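PDB 5V2D: dioxygenase from Pseudomonas brassicacearum, which probably uses a bound iron ion and molecular oxygen to cleave the central double bond of lignin-derived stilbenes. Local coordinates for residues A[271-281]-A[292-302]. Residues are numbered along the deposited sequence; the frame is centred on the assembly and turned at random. Where two conformers were deposited one is given.
Sequences WQPDLPQLFAV and RWFKGPMDGFQ
Gln277 grips Pro297 twice: its backbone N and amide NE2 both donate to Pro297 O, reaching it from opposite faces of the carbonyl plane. The bond from Gln277 NE2 to Pro297 O is 3.0 Å long, nearly straight (166°) and in the amide plane. Extended beyond CG, the side chain runs alongside residues 297-300, where Gln277 CG comes to 3.2 Å from Gly300 O. Gln277 OE1, buried without a polar partner, rests 3.4 Å from Gln302 CG, the two amide planes almost perpendicular. Gln302 NE2 instead bonds to Leu252 O and lies over one face of the Phe279 ring, toward its rim, with Gln302 CG 3.7 Å from Phe279 CZ. Replacing Gln277 by alanine is likely to leave Pro297 O with just one donor from segment 271-281 and open a gap beside Gln302 and Gly300.

The setting is a beta hairpin within one antiparallel blade of the seven-bladed propeller known from carotenoid cleavage oxygenases: strand 292-298 is outermost in its sheet, and the chain then passes into the next blade at Phe301. The side chain of Phe301 is about 10 Å from the bound iron(III) ion. Beside this passage Trp271 NE1 donates to Asp299 OD1, 3.0 Å away in the indole plane, through a bent bond (145°), the carboxylate turned 52° from the ring; Trp271 CH2 meets Phe301 CB. A water joins Gln272 O and Leu275 O to Asp299 N.

Farther along, paired backbone bonds link Phe279 with Phe294, and Ala280 CB sits over the six-membered ring of Trp293, 3.7 Å from its centroid.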
loop_
_atom_site.group_PDB
_atom_site.type_symbol
_atom_site.label_atom_id
_atom_site.label_comp_id
_atom_site.label_asym_id
_atom_site.label_seq_id
_atom_site.Cartn_x
_atom_site.Cartn_y
_atom_site.Cartn_z
ATOM N N TRP A 271 5.844 7.178 -17.468
ATOM C CA TRP A 271 6.769 6.034 -17.623
ATOM C C TRP A 271 7.833 6.310 -18.665
ATOM O O TRP A 271 7.516 6.865 -19.704
ATOM C CB TRP A 271 5.977 4.824 -18.030
ATOM C CG TRP A 271 6.787 3.582 -18.162
ATOM C CD1 TRP A 271 7.179 2.979 -19.320
ATOM C CD2 TRP A 271 7.244 2.784 -17.109
ATOM N NE1 TRP A 271 7.878 1.872 -19.042
ATOM C CE2 TRP A 271 7.934 1.708 -17.685
ATOM C CE3 TRP A 271 7.116 2.855 -15.694
ATOM C CZ2 TRP A 271 8.512 0.690 -16.917
ATOM C CZ3 TRP A 271 7.714 1.833 -14.939
ATOM C CH2 TRP A 271 8.406 0.790 -15.551
ATOM N N GLN A 272 9.069 5.954 -18.329
ATOM C CA GLN A 272 10.255 6.103 -19.180
ATOM C C GLN A 272 10.757 4.681 -19.432
ATOM O O GLN A 272 11.268 4.049 -18.552
ATOM C CB GLN A 272 11.305 6.922 -18.500
ATOM C CG GLN A 272 10.817 8.286 -17.995
ATOM C CD GLN A 272 10.170 9.136 -19.083
ATOM O OE1 GLN A 272 10.696 9.186 -20.110
ATOM N NE2 GLN A 272 9.023 9.742 -18.849
ATOM N N PRO A 273 10.514 4.133 -20.632
ATOM C CA PRO A 273 10.875 2.739 -20.890
ATOM C C PRO A 273 12.379 2.444 -21.093
ATOM O O PRO A 273 12.776 1.324 -21.169
ATOM C CB PRO A 273 10.114 2.432 -22.192
ATOM C CG PRO A 273 10.102 3.745 -22.902
ATOM C CD PRO A 273 9.838 4.735 -21.798
ATOM N N ASP A 274 13.203 3.463 -21.121
ATOM C CA ASP A 274 14.633 3.341 -21.417
ATOM C C ASP A 274 15.441 3.934 -20.264
ATOM O O ASP A 274 16.508 4.465 -20.450
ATOM C CB ASP A 274 14.919 4.125 -22.725
ATOM C CG ASP A 274 14.458 5.568 -22.653
ATOM O OD1 ASP A 274 13.667 5.990 -21.696
ATOM O OD2 ASP A 274 14.894 6.293 -23.569
ATOM N N LEU A 275 14.902 3.880 -19.059
ATOM C CA LEU A 275 15.544 4.420 -17.849
ATOM C C LEU A 275 15.766 3.244 -16.902
ATOM O O LEU A 275 14.817 2.571 -16.529
ATOM C CB LEU A 275 14.608 5.336 -17.116
ATOM C CG LEU A 275 14.936 6.730 -16.704
ATOM C CD1 LEU A 275 14.024 7.076 -15.525
ATOM C CD2 LEU A 275 16.390 7.039 -16.455
ATOM N N PRO A 276 16.998 3.000 -16.518
ATOM C CA PRO A 276 17.235 1.912 -15.559
ATOM C C PRO A 276 16.456 2.107 -14.220
ATOM O O PRO A 276 16.303 3.215 -13.722
ATOM C CB PRO A 276 18.737 1.969 -15.346
ATOM C CG PRO A 276 19.317 2.626 -16.575
ATOM C CD PRO A 276 18.262 3.600 -17.028
ATOM N N GLN A 277 15.961 1.007 -13.698
ATOM C CA GLN A 277 15.573 0.931 -12.293
ATOM C C GLN A 277 16.791 1.415 -11.529
ATOM O O GLN A 277 17.922 1.031 -11.839
ATOM C CB GLN A 277 15.183 -0.501 -11.936
ATOM C CG GLN A 277 13.825 -0.912 -12.487
ATOM C CD GLN A 277 13.570 -2.379 -12.286
ATOM O OE1 GLN A 277 12.981 -2.779 -11.298
ATOM N NE2 GLN A 277 14.080 -3.195 -13.171
ATOM N N LEU A 278 16.596 2.300 -10.584
ATOM C CA LEU A 278 17.730 2.849 -9.828
ATOM C C LEU A 278 17.480 2.581 -8.321
ATOM O O LEU A 278 16.339 2.584 -7.862
ATOM C CB LEU A 278 17.786 4.302 -10.161
ATOM C CG LEU A 278 19.017 5.093 -9.989
ATOM C CD1 LEU A 278 20.237 4.520 -10.687
ATOM C CD2 LEU A 278 18.792 6.533 -10.447
ATOM N N PHE A 279 18.549 2.351 -7.564
ATOM C CA PHE A 279 18.471 2.135 -6.121
ATOM C C PHE A 279 19.530 2.976 -5.426
ATOM O O PHE A 279 20.738 2.878 -5.794
ATOM C CB PHE A 279 18.730 0.668 -5.811
ATOM C CG PHE A 279 17.760 -0.267 -6.483
ATOM C CD1 PHE A 279 17.974 -0.719 -7.789
ATOM C CD2 PHE A 279 16.604 -0.661 -5.817
ATOM C CE1 PHE A 279 17.113 -1.568 -8.405
ATOM C CE2 PHE A 279 15.722 -1.540 -6.416
ATOM C CZ PHE A 279 15.968 -2.014 -7.692
ATOM N N ALA A 280 19.126 3.766 -4.440
ATOM C CA ALA A 280 20.062 4.427 -3.544
ATOM C C ALA A 280 20.204 3.610 -2.266
ATOM O O ALA A 280 19.224 3.240 -1.653
ATOM C CB ALA A 280 19.556 5.799 -3.205
ATOM N N VAL A 281 21.426 3.311 -1.852
ATOM C CA VAL A 281 21.680 2.506 -0.673
ATOM C C VAL A 281 22.559 3.331 0.231
ATOM O O VAL A 281 23.561 3.885 -0.216
ATOM C CB VAL A 281 22.430 1.218 -1.040
ATOM C CG1 VAL A 281 22.752 0.435 0.204
ATOM C CG2 VAL A 281 21.707 0.377 -2.056
ATOM N N ARG A 292 25.256 5.273 -2.068
ATOM C CA ARG A 292 25.750 4.600 -3.276
ATOM C C ARG A 292 24.595 4.263 -4.184
ATOM O O ARG A 292 23.525 3.832 -3.697
ATOM C CB ARG A 292 26.435 3.290 -2.927
ATOM C CG ARG A 292 27.850 3.495 -2.340
ATOM C CD ARG A 292 28.862 3.699 -3.496
ATOM N NE ARG A 292 28.824 2.450 -4.242
ATOM C CZ ARG A 292 29.361 1.331 -3.784
ATOM N NH1 ARG A 292 30.017 1.285 -2.599
ATOM N NH2 ARG A 292 29.199 0.261 -4.512
ATOM N N TRP A 293 24.805 4.370 -5.496
ATOM C CA TRP A 293 23.751 4.121 -6.493
ATOM C C TRP A 293 23.961 2.827 -7.249
ATOM O O TRP A 293 25.114 2.484 -7.627
ATOM C CB TRP A 293 23.705 5.292 -7.450
ATOM C CG TRP A 293 23.167 6.543 -6.742
ATOM C CD1 TRP A 293 23.915 7.521 -6.128
ATOM C CD2 TRP A 293 21.808 6.914 -6.570
ATOM N NE1 TRP A 293 23.101 8.451 -5.593
ATOM C CE2 TRP A 293 21.801 8.125 -5.852
ATOM C CE3 TRP A 293 20.585 6.347 -6.964
ATOM C CZ2 TRP A 293 20.614 8.807 -5.516
ATOM C CZ3 TRP A 293 19.383 7.049 -6.621
ATOM C CH2 TRP A 293 19.433 8.238 -5.910
ATOM N N PHE A 294 22.893 2.068 -7.450
ATOM C CA PHE A 294 22.987 0.854 -8.223
ATOM C C PHE A 294 21.910 0.919 -9.289
ATOM O O PHE A 294 20.823 1.520 -9.067
ATOM C CB PHE A 294 22.758 -0.354 -7.378
ATOM C CG PHE A 294 23.843 -0.623 -6.363
ATOM C CD1 PHE A 294 24.836 -1.564 -6.622
ATOM C CD2 PHE A 294 23.830 0.056 -5.140
ATOM C CE1 PHE A 294 25.824 -1.813 -5.693
ATOM C CE2 PHE A 294 24.831 -0.103 -4.207
ATOM C CZ PHE A 294 25.825 -1.090 -4.455
ATOM N N LYS A 295 22.136 0.259 -10.413
ATOM C CA LYS A 295 21.245 0.267 -11.548
ATOM C C LYS A 295 20.804 -1.106 -11.939
ATOM O O LYS A 295 21.627 -1.975 -12.203
ATOM C CB LYS A 295 21.972 0.801 -12.779
ATOM C CG LYS A 295 22.297 2.259 -12.693
ATOM C CD LYS A 295 23.247 2.602 -13.855
ATOM C CE LYS A 295 23.042 4.023 -14.400
ATOM N NZ LYS A 295 24.398 4.401 -14.816
ATOM N N GLY A 296 19.505 -1.259 -12.159
ATOM C CA GLY A 296 18.902 -2.489 -12.617
ATOM C C GLY A 296 18.402 -2.315 -14.055
ATOM O O GLY A 296 18.625 -1.301 -14.677
ATOM N N PRO A 297 17.751 -3.327 -14.597
ATOM C CA PRO A 297 17.220 -3.275 -15.937
ATOM C C PRO A 297 16.257 -2.154 -16.243
ATOM O O PRO A 297 15.499 -1.653 -15.377
ATOM C CB PRO A 297 16.453 -4.611 -16.064
ATOM C CG PRO A 297 17.142 -5.535 -15.101
ATOM C CD PRO A 297 17.552 -4.652 -13.973
ATOM N N MET A 298 16.216 -1.816 -17.527
ATOM C CA MET A 298 15.248 -0.869 -18.027
ATOM C C MET A 298 13.925 -1.552 -18.241
ATOM O O MET A 298 13.836 -2.770 -18.315
ATOM C CB MET A 298 15.702 -0.271 -19.356
ATOM C CG MET A 298 17.049 0.432 -19.259
ATOM S SD MET A 298 17.598 1.128 -20.858
ATOM C CE MET A 298 17.079 -0.083 -22.099
ATOM N N ASP A 299 12.889 -0.725 -18.308
ATOM C CA ASP A 299 11.526 -1.165 -18.616
ATOM C C ASP A 299 10.997 -2.243 -17.651
ATOM O O ASP A 299 10.318 -3.201 -18.036
ATOM C CB ASP A 299 11.389 -1.615 -20.086
ATOM C CG ASP A 299 9.978 -1.474 -20.605
ATOM O OD1 ASP A 299 9.132 -0.689 -20.048
ATOM O OD2 ASP A 299 9.698 -2.189 -21.580
ATOM N N GLY A 300 11.342 -2.051 -16.383
ATOM C CA GLY A 300 10.896 -2.876 -15.306
ATOM C C GLY A 300 10.528 -1.977 -14.133
ATOM O O GLY A 300 10.993 -0.859 -14.065
ATOM N N PHE A 301 9.747 -2.483 -13.207
ATOM C CA PHE A 301 9.454 -1.691 -12.039
ATOM C C PHE A 301 9.328 -2.491 -10.733
ATOM O O PHE A 301 8.866 -3.651 -10.637
ATOM C CB PHE A 301 8.336 -0.667 -12.238
ATOM C CG PHE A 301 6.996 -1.197 -11.939
ATOM C CD1 PHE A 301 6.269 -1.820 -12.881
ATOM C CD2 PHE A 301 6.556 -1.131 -10.614
ATOM C CE1 PHE A 301 5.015 -2.350 -12.557
ATOM C CE2 PHE A 301 5.402 -1.692 -10.261
ATOM C CZ PHE A 301 4.587 -2.306 -11.232
ATOM N N GLN A 302 9.847 -1.820 -9.742
ATOM C CA GLN A 302 10.015 -2.380 -8.402
ATOM C C GLN A 302 8.644 -2.394 -7.703
ATOM O O GLN A 302 8.011 -1.316 -7.556
ATOM C CB GLN A 302 10.960 -1.511 -7.598
ATOM C CG GLN A 302 12.350 -1.333 -8.238
ATOM C CD GLN A 302 12.500 -0.042 -9.031
ATOM O OE1 GLN A 302 11.620 0.300 -9.822
ATOM N NE2 GLN A 302 13.613 0.641 -8.853
HETATM O O HOH W 1 12.642 1.975 -17.819
#